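PDB 4BHX: paternally-expressed GENE 3 protein from Homo sapiens, which acts in p53-linked neuronal apoptosis and with TRAF2 to activate NF-kappa-B, its SCAN domain, the part described here, pairing it into homo- or heterodimers. Local coordinates for residues Ile17-Glu20 / Phe21-Pro24; Leu34-Trp38 / Leu39-Thr43; Leu53-Glu56 / Gln57-Ile61; Ile61-Glu64 / Lys65-Pro68; Glu79-Val82 / Thr83-Asn87. All blocks are in the same frame, centred on the assembly; numbering follows the deposited sequence. Where two conformers were deposited one is given.

All five contacts are local, each formed within one run of chain of the SCAN domain. Interactions 1, 2 and 3 are surface contacts; 4 and 5 are partly buried. Interaction 1 is a turn ahead of helix 24-39 that touches none of the others; interaction 2 ends that helix with an indole face under a leucine. Interaction 3, on helix 46-61, reaches interaction 2 where Trp38 packs on Glu56 and shares Ile61 with interaction 4. Interactions 3, 4 and 5 form one cluster: Tyr58 and Leu59 pack on Leu81, Leu66 and Ile62 on Leu85. Leucine and isoleucine face inward in 4 and 5; mostly polar or charged groups, with Pro63 and Val82 among them, lie outward.

Interaction 1 of 5, residues Ile17-Glu20 / Phe21-Pro24; sequences IYVE and FVGP. With EDO (1,2-ethanediol), chain I.
Val19 O is gripped by two backbone N-H groups: Gly23 N reaches it at 3.0 Å, almost straight, and Val22 N at 2.9 Å from above the carbonyl plane. The Val22 bond closes a beta turn with Glu20 and Phe21 at its corners, which the Gly23 bond extends by one residue. Beside them the two valines make a small apolar patch, CG1 of Val19 lying 3.9 Å from CG2 of Val22. Tyr18 brings its hydroxyl up to the proline ring, OH standing 3.4 Å from Pro24 CG, after its ring swings out with CG opposite the backbone N (chi1 -171°). The turn leads into helix 24-39, with Gly23 as the N-cap residue. Its backbone angles, phi 86° and psi 177°, would jam a side chain against the preceding carbonyl, which explains glycine there, while proline fits the first helical turn, where no N-H is needed. Farther out, Gly23 O is hydrogen-bonded by Thr27 OG1, and Tyr18 and Val22 both rest on the Thr27 side chain. An ethanediol, probably from the crystallisation liquor, lies over one face of the Phe21 ring, its C2 offset toward the rim, and makes a weak hydrogen bond through O1 to Phe21 O.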
loop_
_atom_site.group_PDB
_atom_site.type_symbol
_atom_site.label_atom_id
_atom_site.label_comp_id
_atom_site.label_asym_id
_atom_site.label_seq_id
_atom_site.Cartn_x
_atom_site.Cartn_y
_atom_site.Cartn_z
ATOM N N ILE A 17 10.059 9.083 -9.347
ATOM C CA ILE A 17 9.964 10.416 -9.977
ATOM C C ILE A 17 10.210 10.302 -11.476
ATOM O O ILE A 17 10.943 9.431 -11.938
ATOM C CB ILE A 17 11.050 11.340 -9.400
ATOM C CG1 ILE A 17 10.917 11.452 -7.890
ATOM C CG2 ILE A 17 11.039 12.733 -10.006
ATOM C CD1 ILE A 17 9.555 11.798 -7.411
ATOM N N TYR A 18 9.637 11.223 -12.236
ATOM C CA TYR A 18 9.839 11.266 -13.654
ATOM C C TYR A 18 11.214 11.948 -13.921
ATOM O O TYR A 18 11.402 13.110 -13.560
ATOM C CB TYR A 18 8.706 12.087 -14.306
ATOM C CG TYR A 18 8.752 11.995 -15.765
ATOM C CD1 TYR A 18 8.183 10.937 -16.401
ATOM C CD2 TYR A 18 9.464 12.924 -16.527
ATOM C CE1 TYR A 18 8.261 10.808 -17.774
ATOM C CE2 TYR A 18 9.588 12.792 -17.880
ATOM C CZ TYR A 18 8.958 11.724 -18.490
ATOM O OH TYR A 18 8.974 11.608 -19.810
ATOM N N VAL A 19 12.117 11.230 -14.578
ATOM C CA VAL A 19 13.451 11.724 -14.904
ATOM C C VAL A 19 13.470 11.839 -16.470
ATOM O O VAL A 19 13.409 10.853 -17.204
ATOM C CB VAL A 19 14.551 10.767 -14.369
ATOM C CG1 VAL A 19 15.933 11.266 -14.729
ATOM C CG2 VAL A 19 14.456 10.565 -12.837
ATOM N N GLU A 20 13.484 13.062 -16.950
ATOM C CA GLU A 20 13.518 13.343 -18.398
ATOM C C GLU A 20 14.616 12.569 -19.136
ATOM O O GLU A 20 14.415 12.064 -20.237
ATOM C CB GLU A 20 13.683 14.851 -18.664
ATOM C CG GLU A 20 12.578 15.691 -18.042
ATOM C CD GLU A 20 12.496 17.132 -18.554
ATOM O OE1 GLU A 20 11.843 17.381 -19.592
ATOM O OE2 GLU A 20 13.051 18.038 -17.886
ATOM N N PHE A 21 15.780 12.453 -18.546
ATOM C CA PHE A 21 16.879 11.746 -19.245
ATOM C C PHE A 21 16.509 10.280 -19.546
ATOM O O PHE A 21 16.965 9.658 -20.531
ATOM C CB PHE A 21 18.162 11.920 -18.395
ATOM C CG PHE A 21 19.196 10.856 -18.577
ATOM C CD1 PHE A 21 19.954 10.774 -19.753
ATOM C CD2 PHE A 21 19.477 9.984 -17.544
ATOM C CE1 PHE A 21 20.946 9.806 -19.899
ATOM C CE2 PHE A 21 20.457 9.016 -17.688
ATOM C CZ PHE A 21 21.190 8.919 -18.863
ATOM N N VAL A 22 15.638 9.729 -18.700
ATOM C CA VAL A 22 15.221 8.327 -18.779
ATOM C C VAL A 22 14.112 8.251 -19.812
ATOM O O VAL A 22 14.095 7.395 -20.702
ATOM C CB VAL A 22 14.747 7.874 -17.389
ATOM C CG1 VAL A 22 13.933 6.595 -17.451
ATOM C CG2 VAL A 22 15.968 7.763 -16.483
ATOM N N GLY A 23 13.181 9.173 -19.664
ATOM C CA GLY A 23 12.108 9.327 -20.607
ATOM C C GLY A 23 10.902 8.435 -20.365
ATOM O O GLY A 23 10.913 7.559 -19.502
ATOM N N PRO A 24 9.880 8.611 -21.195
ATOM C CA PRO A 24 8.569 8.029 -20.974
ATOM C C PRO A 24 8.426 6.531 -21.076
ATOM O O PRO A 24 7.714 5.925 -20.240
ATOM C CB PRO A 24 7.675 8.715 -22.018
ATOM C CG PRO A 24 8.523 9.758 -22.676
ATOM C CD PRO A 24 9.933 9.361 -22.467
HETATM C C1 EDO I . 18.816 6.450 -21.090
HETATM O O1 EDO I . 17.620 6.621 -21.877
HETATM C C2 EDO I . 18.472 6.355 -19.613
HETATM O O2 EDO I . 18.695 5.042 -19.087
#

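Interaction 2 of 5, residues Leu34-Trp38 / Leu39-Thr43; sequences LCLDW and LQPET. With EDO (1,2-ethanediol), chain L.
Trp38 swings its indole out with CG opposite the backbone N (chi1 167°), whereas Leu39 turns CG opposite its carbonyl carbon (chi1 -71°); the two side chains then run side by side in the same direction. Leu39 CD2 consequently settles over one face of the indole, 3.8 Å from the centroid of the six-membered ring of Trp38 and 17° off its normal, a CH-pi contact. The other methyl, Leu39 CD1, touches Cys35 SG at 3.8 Å, so the branched leucine spans two neighbours at once. On another side, Leu36 CD2 meets Pro41 CG at 3.8 Å, the two side chains crossing at about a right angle. The last helical bonds run from Leu39 N to Cys35 O and from Gln40 N to Leu36 O. Polar ends are served by water: one molecule gives hydrogen bonds to both Trp38 O and Gln40 OE1, joining the helix end to the amide. Gln40 O accepts hydrogen bonds from Thr43 N and Thr43 OG1, the hydroxyl at 2.8 Å in the carbonyl plane. Trp38 also stacks on His10 and touches Glu56, while Leu39 packs on Leu52 and Pro41 on Ile49. This is a helix C-terminus: helix 24-39 stops as Gln40 takes positive phi, and the 3-10 turn 41-43 carries the chain toward helix 46-61 of the all-helical SCAN domain.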
loop_
_atom_site.group_PDB
_atom_site.type_symbol
_atom_site.label_atom_id
_atom_site.label_comp_id
_atom_site.label_asym_id
_atom_site.label_seq_id
_atom_site.Cartn_x
_atom_site.Cartn_y
_atom_site.Cartn_z
ATOM N N LEU A 34 7.634 -2.192 -10.638
ATOM C CA LEU A 34 7.403 -1.872 -9.228
ATOM C C LEU A 34 6.027 -2.259 -8.762
ATOM O O LEU A 34 5.867 -2.840 -7.690
ATOM C CB LEU A 34 7.694 -0.407 -8.919
ATOM C CG LEU A 34 9.153 0.023 -9.150
ATOM C CD1 LEU A 34 9.256 1.555 -9.163
ATOM C CD2 LEU A 34 10.070 -0.608 -8.097
ATOM N N CYS A 35 4.998 -1.980 -9.569
ATOM C CA CYS A 35 3.609 -2.260 -9.134
ATOM C C CYS A 35 3.384 -3.743 -9.065
ATOM O O CYS A 35 2.679 -4.248 -8.202
ATOM C CB CYS A 35 2.631 -1.661 -10.142
ATOM S SG CYS A 35 0.907 -1.698 -9.637
ATOM N N LEU A 36 3.945 -4.480 -10.033
ATOM C CA LEU A 36 3.836 -5.969 -10.009
ATOM C C LEU A 36 4.570 -6.643 -8.814
ATOM O O LEU A 36 4.086 -7.640 -8.260
ATOM C CB LEU A 36 4.366 -6.534 -11.308
ATOM C CG LEU A 36 3.629 -6.250 -12.633
ATOM C CD1 LEU A 36 4.359 -6.760 -13.895
ATOM C CD2 LEU A 36 2.289 -6.831 -12.525
ATOM N N ASP A 37 5.717 -6.089 -8.427
ATOM C CA ASP A 37 6.476 -6.557 -7.260
ATOM C C ASP A 37 5.823 -6.155 -5.956
ATOM O O ASP A 37 5.988 -6.815 -4.969
ATOM C CB ASP A 37 7.936 -6.068 -7.326
ATOM C CG ASP A 37 8.792 -6.881 -8.341
ATOM O OD1 ASP A 37 8.512 -8.089 -8.543
ATOM O OD2 ASP A 37 9.650 -6.282 -8.974
ATOM N N TRP A 38 4.964 -5.122 -5.962
ATOM C CA TRP A 38 4.144 -4.849 -4.825
ATOM C C TRP A 38 2.948 -5.775 -4.777
ATOM O O TRP A 38 2.698 -6.455 -3.747
ATOM C CB TRP A 38 3.678 -3.358 -4.873
ATOM C CG TRP A 38 2.572 -3.024 -3.931
ATOM C CD1 TRP A 38 2.356 -3.508 -2.652
ATOM C CD2 TRP A 38 1.569 -1.998 -4.151
ATOM N NE1 TRP A 38 1.213 -2.869 -2.103
ATOM C CE2 TRP A 38 0.726 -1.957 -3.015
ATOM C CE3 TRP A 38 1.324 -1.096 -5.209
ATOM C CZ2 TRP A 38 -0.331 -1.065 -2.922
ATOM C CZ3 TRP A 38 0.239 -0.253 -5.119
ATOM C CH2 TRP A 38 -0.561 -0.222 -3.987
ATOM N N LEU A 39 2.158 -5.831 -5.852
ATOM C CA LEU A 39 0.842 -6.456 -5.738
ATOM C C LEU A 39 0.864 -7.967 -6.016
ATOM O O LEU A 39 -0.045 -8.661 -5.619
ATOM C CB LEU A 39 -0.127 -5.720 -6.668
ATOM C CG LEU A 39 -0.511 -4.322 -6.207
ATOM C CD1 LEU A 39 -1.380 -3.647 -7.236
ATOM C CD2 LEU A 39 -1.277 -4.388 -4.881
ATOM N N GLN A 40 1.925 -8.459 -6.666
ATOM C CA GLN A 40 2.124 -9.901 -7.019
ATOM C C GLN A 40 0.850 -10.573 -7.524
ATOM O O GLN A 40 0.355 -11.525 -6.908
ATOM C CB GLN A 40 2.665 -10.672 -5.792
ATOM C CG GLN A 40 3.912 -10.063 -5.173
ATOM C CD GLN A 40 4.524 -10.903 -4.068
ATOM O OE1 GLN A 40 4.228 -10.755 -2.890
ATOM N NE2 GLN A 40 5.409 -11.769 -4.456
ATOM N N PRO A 41 0.262 -10.059 -8.602
ATOM C CA PRO A 41 -1.039 -10.550 -9.036
ATOM C C PRO A 41 -1.069 -12.058 -9.299
ATOM O O PRO A 41 -2.130 -12.633 -9.259
ATOM C CB PRO A 41 -1.307 -9.788 -10.379
ATOM C CG PRO A 41 0.086 -9.368 -10.844
ATOM C CD PRO A 41 0.833 -9.082 -9.550
ATOM N N GLU A 42 0.067 -12.652 -9.614
ATOM C CA GLU A 42 0.171 -14.117 -9.804
ATOM C C GLU A 42 -0.137 -14.921 -8.529
ATOM O O GLU A 42 -0.400 -16.134 -8.590
ATOM C CB GLU A 42 1.564 -14.482 -10.327
ATOM C CG GLU A 42 2.685 -14.401 -9.266
ATOM C CD GLU A 42 3.409 -13.041 -9.129
ATOM O OE1 GLU A 42 2.991 -11.994 -9.685
ATOM O OE2 GLU A 42 4.480 -13.041 -8.491
ATOM N N THR A 43 -0.122 -14.260 -7.386
ATOM C CA THR A 43 -0.471 -14.880 -6.081
ATOM C C THR A 43 -1.858 -14.514 -5.487
ATOM O O THR A 43 -2.220 -15.014 -4.401
ATOM C CB THR A 43 0.599 -14.526 -5.003
ATOM O OG1 THR A 43 0.497 -13.148 -4.646
ATOM C CG2 THR A 43 2.011 -14.784 -5.524
HETATM C C1 EDO L . -6.216 -16.886 -8.715
HETATM O O1 EDO L . -7.227 -17.437 -9.572
HETATM C C2 EDO L . -4.862 -16.961 -9.396
HETATM O O2 EDO L . -3.865 -16.347 -8.578
HETATM O O HOH W 1 5.703 -10.101 -8.783
HETATM O O HOH W 2 2.402 -8.839 -2.408
#

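Interaction 3 of 5, residues Leu53-Glu56 / Gln57-Ile61; sequences LVLE and QYLTI. With EDO (1,2-ethanediol), chain G.
Leu55 crosses Leu59 obliquely one turn on, its CD1 4.0 Å from Leu59 CG, and together with Tyr58 they offer an apolar surface to helix 78-85, which meets it with Cys78 and Leu81. Glu56 and Gln57 follow, both sending CG opposite the backbone N. The Glu56 carboxylate reaches across to helix 6-15, taking a salt bridge from Arg14 through OE1 and a hydrogen bond from His10 through OE2; an acid suits a place facing two basic residues. Gln57 OE1 is hydrogen-bonded to a bound di(hydroxyethyl)ether, probably from the crystallisation liquor. These are two successive turns of helix 46-61, held by Gln57 N to Leu53 O at 3.1 Å, Tyr58 N to Val54 O and Leu59 N to Leu55 O. Near the helix end Thr60 OG1 gives a 2.7 Å hydrogen bond to a lone pair of Gln57 O in the carbonyl plane, while Thr60 N makes a weak hydrogen bond to Glu56 O, which Thr60 CG2 also approaches.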
loop_
_atom_site.group_PDB
_atom_site.type_symbol
_atom_site.label_atom_id
_atom_site.label_comp_id
_atom_site.label_asym_id
_atom_site.label_seq_id
_atom_site.Cartn_x
_atom_site.Cartn_y
_atom_site.Cartn_z
ATOM N N LEU A 53 -6.007 -2.075 -2.251
ATOM C CA LEU A 53 -6.126 -0.679 -2.663
ATOM C C LEU A 53 -7.023 0.079 -1.694
ATOM O O LEU A 53 -6.758 1.245 -1.358
ATOM C CB LEU A 53 -6.772 -0.607 -4.044
ATOM C CG LEU A 53 -5.970 -1.344 -5.071
ATOM C CD1 LEU A 53 -6.688 -1.410 -6.418
ATOM C CD2 LEU A 53 -4.656 -0.633 -5.188
ATOM N N VAL A 54 -8.088 -0.556 -1.255
ATOM C CA VAL A 54 -8.964 0.026 -0.256
ATOM C C VAL A 54 -8.189 0.243 1.061
ATOM O O VAL A 54 -8.228 1.324 1.660
ATOM C CB VAL A 54 -10.213 -0.830 -0.025
ATOM C CG1 VAL A 54 -11.005 -0.374 1.199
ATOM C CG2 VAL A 54 -11.099 -0.854 -1.233
ATOM N N LEU A 55 -7.445 -0.776 1.490
ATOM C CA LEU A 55 -6.591 -0.610 2.673
ATOM C C LEU A 55 -5.577 0.545 2.549
ATOM O O LEU A 55 -5.487 1.361 3.501
ATOM C CB LEU A 55 -5.916 -1.939 3.029
ATOM C CG LEU A 55 -4.969 -1.826 4.276
ATOM C CD1 LEU A 55 -5.792 -1.546 5.511
ATOM C CD2 LEU A 55 -4.167 -3.110 4.318
ATOM N N GLU A 56 -4.909 0.683 1.386
ATOM C CA GLU A 56 -3.949 1.716 1.131
ATOM C C GLU A 56 -4.583 3.095 1.316
ATOM O O GLU A 56 -4.028 3.980 2.015
ATOM C CB GLU A 56 -3.364 1.646 -0.262
ATOM C CG GLU A 56 -2.339 2.739 -0.513
ATOM C CD GLU A 56 -1.853 2.844 -1.934
ATOM O OE1 GLU A 56 -2.584 2.462 -2.943
ATOM O OE2 GLU A 56 -0.665 3.235 -2.075
ATOM N N GLN A 57 -5.763 3.260 0.739
ATOM C CA GLN A 57 -6.503 4.544 0.833
ATOM C C GLN A 57 -6.978 4.816 2.273
ATOM O O GLN A 57 -6.755 5.883 2.811
ATOM C CB GLN A 57 -7.626 4.600 -0.224
ATOM C CG GLN A 57 -8.354 5.948 -0.183
ATOM C CD GLN A 57 -7.496 7.106 -0.562
ATOM O OE1 GLN A 57 -6.545 6.981 -1.355
ATOM N NE2 GLN A 57 -7.801 8.250 -0.008
ATOM N N TYR A 58 -7.522 3.794 2.943
ATOM C CA TYR A 58 -7.994 3.902 4.310
ATOM C C TYR A 58 -6.889 4.360 5.250
ATOM O O TYR A 58 -7.120 5.310 6.037
ATOM C CB TYR A 58 -8.632 2.601 4.832
ATOM C CG TYR A 58 -9.760 2.760 5.878
ATOM C CD1 TYR A 58 -9.758 3.802 6.833
ATOM C CD2 TYR A 58 -10.793 1.825 5.942
ATOM C CE1 TYR A 58 -10.793 3.942 7.758
ATOM C CE2 TYR A 58 -11.852 1.973 6.813
ATOM C CZ TYR A 58 -11.826 3.009 7.756
ATOM O OH TYR A 58 -12.881 3.118 8.624
ATOM N N LEU A 59 -5.702 3.766 5.122
ATOM C CA LEU A 59 -4.561 4.115 5.966
ATOM C C LEU A 59 -4.201 5.616 5.832
ATOM O O LEU A 59 -3.817 6.266 6.828
ATOM C CB LEU A 59 -3.375 3.219 5.659
ATOM C CG LEU A 59 -3.608 1.755 6.109
ATOM C CD1 LEU A 59 -2.381 0.976 5.653
ATOM C CD2 LEU A 59 -3.846 1.646 7.637
ATOM N N THR A 60 -4.383 6.197 4.646
ATOM C CA THR A 60 -4.084 7.591 4.481
ATOM C C THR A 60 -5.127 8.536 5.113
ATOM O O THR A 60 -4.802 9.665 5.399
ATOM C CB THR A 60 -3.888 7.966 2.998
ATOM O OG1 THR A 60 -5.170 8.059 2.361
ATOM C CG2 THR A 60 -3.037 6.986 2.329
ATOM N N ILE A 61 -6.378 8.154 5.256
ATOM C CA ILE A 61 -7.379 9.040 5.750
ATOM C C ILE A 61 -7.611 8.938 7.267
ATOM O O ILE A 61 -8.449 9.635 7.785
ATOM C CB ILE A 61 -8.711 8.943 4.968
ATOM C CG1 ILE A 61 -9.460 7.642 5.201
ATOM C CG2 ILE A 61 -8.382 9.182 3.497
ATOM C CD1 ILE A 61 -10.887 7.648 4.753
HETATM C C1 EDO G . -0.574 5.556 7.169
HETATM O O1 EDO G . 0.183 4.458 6.620
HETATM C C2 EDO G . -0.990 5.410 8.625
HETATM O O2 EDO G . -2.397 5.660 8.705
#

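Interaction 4 of 5, residues Ile61-Glu64 / Lys65-Pro68; sequences IIPE and KLKP. With EDO (1,2-ethanediol), chain J.
Apolar packing brings Ile62 and Leu66 together at about a right angle, CG2 of the isoleucine meeting CB of the leucine at 3.6 Å. With CG1 of Ile62 opposite the carbonyl carbon (chi1 -61°), CG2 comes to lie opposite the backbone N and against Leu66. Pro63 adds a looser touch, its CB 4.2 Å from Leu66 CG. Both Ile62 and Leu66 are buried and rest on Leu85 of helix 78-85, so bulky aliphatic residues suit these places. Backbone hydrogen bonds bend the chain: Leu66 N donates to Pro63 O at 2.9 Å and Lys67 N to Glu64 O at 3.2 Å, each donor standing above its carbonyl plane. These turns join helix 46-61 to helix 67-73 in the SCAN fold; proline suits position 63, with its polyproline-like backbone, and position 68, near the start of the new helix. Charged groups occupy the outer side. Lys67 runs extended back past Ile62 O, and its NZ is hydrogen-bonded to Thr60 O at the end of the preceding helix. Glu64 crosses the lysine obliquely, with OE1 3.8 Å from Lys67 CD; its OE1 and Lys67 NZ, 4.0 Å apart, are beyond a salt bridge but probably attract.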
loop_
_atom_site.group_PDB
_atom_site.type_symbol
_atom_site.label_atom_id
_atom_site.label_comp_id
_atom_site.label_asym_id
_atom_site.label_seq_id
_atom_site.Cartn_x
_atom_site.Cartn_y
_atom_site.Cartn_z
ATOM N N ILE A 61 -6.378 8.154 5.256
ATOM C CA ILE A 61 -7.379 9.040 5.750
ATOM C C ILE A 61 -7.611 8.938 7.267
ATOM O O ILE A 61 -8.449 9.635 7.785
ATOM C CB ILE A 61 -8.711 8.943 4.968
ATOM C CG1 ILE A 61 -9.460 7.642 5.201
ATOM C CG2 ILE A 61 -8.382 9.182 3.497
ATOM C CD1 ILE A 61 -10.887 7.648 4.753
ATOM N N ILE A 62 -6.866 8.058 7.951
ATOM C CA ILE A 62 -7.017 7.899 9.428
ATOM C C ILE A 62 -6.797 9.248 10.117
ATOM O O ILE A 62 -5.811 9.901 9.853
ATOM C CB ILE A 62 -5.951 6.872 9.985
ATOM C CG1 ILE A 62 -6.130 5.507 9.368
ATOM C CG2 ILE A 62 -5.996 6.729 11.509
ATOM C CD1 ILE A 62 -7.591 5.094 9.289
ATOM N N PRO A 63 -7.647 9.597 11.076
ATOM C CA PRO A 63 -7.337 10.829 11.806
ATOM C C PRO A 63 -5.904 10.845 12.293
ATOM O O PRO A 63 -5.381 9.816 12.794
ATOM C CB PRO A 63 -8.352 10.814 12.966
ATOM C CG PRO A 63 -9.486 10.047 12.458
ATOM C CD PRO A 63 -8.880 8.977 11.568
ATOM N N GLU A 64 -5.257 11.980 12.107
ATOM C CA GLU A 64 -3.890 12.132 12.422
ATOM C C GLU A 64 -3.469 11.631 13.841
ATOM O O GLU A 64 -2.433 11.053 13.973
ATOM C CB GLU A 64 -3.505 13.574 12.276
ATOM C CG GLU A 64 -2.017 13.720 12.035
ATOM C CD GLU A 64 -1.636 13.223 10.659
ATOM O OE1 GLU A 64 -2.521 13.034 9.818
ATOM O OE2 GLU A 64 -0.468 13.034 10.436
ATOM N N LYS A 65 -4.263 11.908 14.863
ATOM C CA LYS A 65 -3.986 11.465 16.270
ATOM C C LYS A 65 -3.968 9.915 16.442
ATOM O O LYS A 65 -3.286 9.368 17.312
ATOM C CB LYS A 65 -5.023 12.071 17.205
ATOM C CG LYS A 65 -6.428 11.539 16.946
ATOM C CD LYS A 65 -7.497 12.143 17.843
ATOM C CE LYS A 65 -8.742 11.284 17.808
ATOM N NZ LYS A 65 -9.981 12.112 17.845
ATOM N N LEU A 66 -4.641 9.215 15.544
ATOM C CA LEU A 66 -4.614 7.759 15.521
ATOM C C LEU A 66 -3.528 7.123 14.644
ATOM O O LEU A 66 -3.251 5.937 14.781
ATOM C CB LEU A 66 -5.984 7.214 15.100
ATOM C CG LEU A 66 -7.267 7.791 15.723
ATOM C CD1 LEU A 66 -8.464 6.962 15.334
ATOM C CD2 LEU A 66 -7.184 7.856 17.229
ATOM N N LYS A 67 -2.883 7.869 13.747
ATOM C CA LYS A 67 -1.915 7.264 12.856
ATOM C C LYS A 67 -0.741 6.560 13.521
ATOM O O LYS A 67 -0.402 5.480 13.106
ATOM C CB LYS A 67 -1.421 8.245 11.807
ATOM C CG LYS A 67 -2.485 8.525 10.748
ATOM C CD LYS A 67 -1.909 9.271 9.530
ATOM C CE LYS A 67 -3.053 9.424 8.513
ATOM N NZ LYS A 67 -2.603 9.930 7.232
ATOM N N PRO A 68 -0.127 7.157 14.553
ATOM C CA PRO A 68 0.959 6.378 15.195
ATOM C C PRO A 68 0.496 5.038 15.784
ATOM O O PRO A 68 1.195 4.059 15.706
ATOM C CB PRO A 68 1.463 7.339 16.288
ATOM C CG PRO A 68 1.022 8.713 15.820
ATOM C CD PRO A 68 -0.321 8.465 15.200
HETATM C C1 EDO J . 4.740 4.405 16.134
HETATM O O1 EDO J . 3.407 4.830 15.941
HETATM C C2 EDO J . 4.892 3.237 15.180
HETATM O O2 EDO J . 5.916 2.401 15.700
#

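Interaction 5 of 5, residues Glu79-Val82 / Thr83-Asn87; sequences EKLV and TLLEN
Leu81 and Leu85, one helical turn apart, cross obliquely, with CG of Leu81 3.8 Å from CD1 of Leu85. Leu81 sets CG opposite its backbone N (chi1 178°), Leu85 opposite its carbonyl carbon (chi1 -56°), and the two chains thereby converge. On the outer side Val82 and Glu86 also cross obliquely, the valine CG1 3.8 Å from Glu86 OE1. Thr83 turns its hydroxyl back onto the helix: OG1 donates to Lys80 O at 2.7 Å, in the carbonyl plane on a lone pair, although Leu84 N already bonds that oxygen at 2.8 Å. Threonine fits an exposed helical site where its hydroxyl can bond back to the main chain. Lys80 forms a salt bridge with Glu76, and Leu84 touches Lys73 of helix 67-73. With Leu81 and Leu85 facing inward against Val70, and Thr83, Glu86 and Glu79 toward the more exposed side, helix 78-85 is an amphipathic helix of the SCAN domain.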
loop_
_atom_site.group_PDB
_atom_site.type_symbol
_atom_site.label_atom_id
_atom_site.label_comp_id
_atom_site.label_asym_id
_atom_site.label_seq_id
_atom_site.Cartn_x
_atom_site.Cartn_y
_atom_site.Cartn_z
ATOM N N GLU A 79 -10.655 -5.163 7.644
ATOM C CA GLU A 79 -11.531 -5.601 8.698
ATOM C C GLU A 79 -10.929 -5.375 10.054
ATOM O O GLU A 79 -11.578 -4.942 10.990
ATOM C CB GLU A 79 -11.836 -7.092 8.484
ATOM C CG GLU A 79 -13.218 -7.226 7.932
ATOM C CD GLU A 79 -14.217 -6.920 9.010
ATOM O OE1 GLU A 79 -13.903 -7.257 10.170
ATOM O OE2 GLU A 79 -15.284 -6.352 8.699
ATOM N N LYS A 80 -9.675 -5.703 10.115
ATOM C CA LYS A 80 -8.911 -5.539 11.277
ATOM C C LYS A 80 -9.002 -4.069 11.654
ATOM O O LYS A 80 -9.536 -3.721 12.720
ATOM C CB LYS A 80 -7.534 -5.909 10.900
ATOM C CG LYS A 80 -6.610 -6.220 12.021
ATOM C CD LYS A 80 -5.783 -7.436 11.600
ATOM C CE LYS A 80 -4.691 -7.756 12.610
ATOM N NZ LYS A 80 -3.330 -7.834 12.001
ATOM N N LEU A 81 -8.547 -3.219 10.719
ATOM C CA LEU A 81 -8.447 -1.773 10.902
ATOM C C LEU A 81 -9.739 -1.218 11.443
ATOM O O LEU A 81 -9.712 -0.415 12.368
ATOM C CB LEU A 81 -8.043 -1.084 9.538
ATOM C CG LEU A 81 -7.911 0.447 9.466
ATOM C CD1 LEU A 81 -6.888 0.950 10.445
ATOM C CD2 LEU A 81 -7.587 0.965 8.051
ATOM N N VAL A 82 -10.862 -1.649 10.883
ATOM C CA VAL A 82 -12.172 -1.202 11.283
ATOM C C VAL A 82 -12.527 -1.599 12.718
ATOM O O VAL A 82 -13.167 -0.821 13.453
ATOM C CB VAL A 82 -13.273 -1.775 10.387
ATOM C CG1 VAL A 82 -14.630 -1.721 11.098
ATOM C CG2 VAL A 82 -13.340 -1.002 9.083
ATOM N N THR A 83 -12.138 -2.802 13.121
ATOM C CA THR A 83 -12.518 -3.279 14.473
ATOM C C THR A 83 -11.615 -2.597 15.478
ATOM O O THR A 83 -12.055 -2.141 16.555
ATOM C CB THR A 83 -12.432 -4.802 14.588
ATOM O OG1 THR A 83 -11.108 -5.260 14.269
ATOM C CG2 THR A 83 -13.469 -5.422 13.654
ATOM N N LEU A 84 -10.377 -2.425 15.057
ATOM C CA LEU A 84 -9.469 -1.640 15.819
ATOM C C LEU A 84 -9.982 -0.190 16.015
ATOM O O LEU A 84 -10.073 0.297 17.150
ATOM C CB LEU A 84 -8.132 -1.687 15.135
ATOM C CG LEU A 84 -7.038 -0.916 15.784
ATOM C CD1 LEU A 84 -6.715 -1.538 17.141
ATOM C CD2 LEU A 84 -5.849 -0.917 14.854
ATOM N N LEU A 85 -10.368 0.498 14.950
ATOM C CA LEU A 85 -10.836 1.851 15.138
ATOM C C LEU A 85 -12.163 1.841 15.914
ATOM O O LEU A 85 -12.517 2.795 16.560
ATOM C CB LEU A 85 -10.972 2.589 13.799
ATOM C CG LEU A 85 -9.718 2.652 12.896
ATOM C CD1 LEU A 85 -10.142 2.832 11.449
ATOM C CD2 LEU A 85 -8.709 3.725 13.266
ATOM N N GLU A 86 -12.915 0.760 15.848
ATOM C CA GLU A 86 -14.111 0.654 16.663
ATOM C C GLU A 86 -13.739 0.654 18.190
ATOM O O GLU A 86 -14.625 0.875 19.012
ATOM C CB GLU A 86 -14.947 -0.567 16.218
ATOM C CG GLU A 86 -15.781 -0.317 14.962
ATOM C CD GLU A 86 -16.540 -1.536 14.414
ATOM O OE1 GLU A 86 -16.058 -2.692 14.482
ATOM O OE2 GLU A 86 -17.634 -1.324 13.848
ATOM N N ASN A 87 -12.445 0.491 18.548
ATOM C CA ASN A 87 -11.978 0.463 19.969
ATOM C C ASN A 87 -10.695 1.277 20.411
ATOM O O ASN A 87 -10.142 1.018 21.492
ATOM C CB ASN A 87 -11.850 -1.026 20.430
ATOM C CG ASN A 87 -10.499 -1.682 20.074
ATOM O OD1 ASN A 87 -10.433 -2.886 19.842
ATOM N ND2 ASN A 87 -9.431 -0.910 20.059
#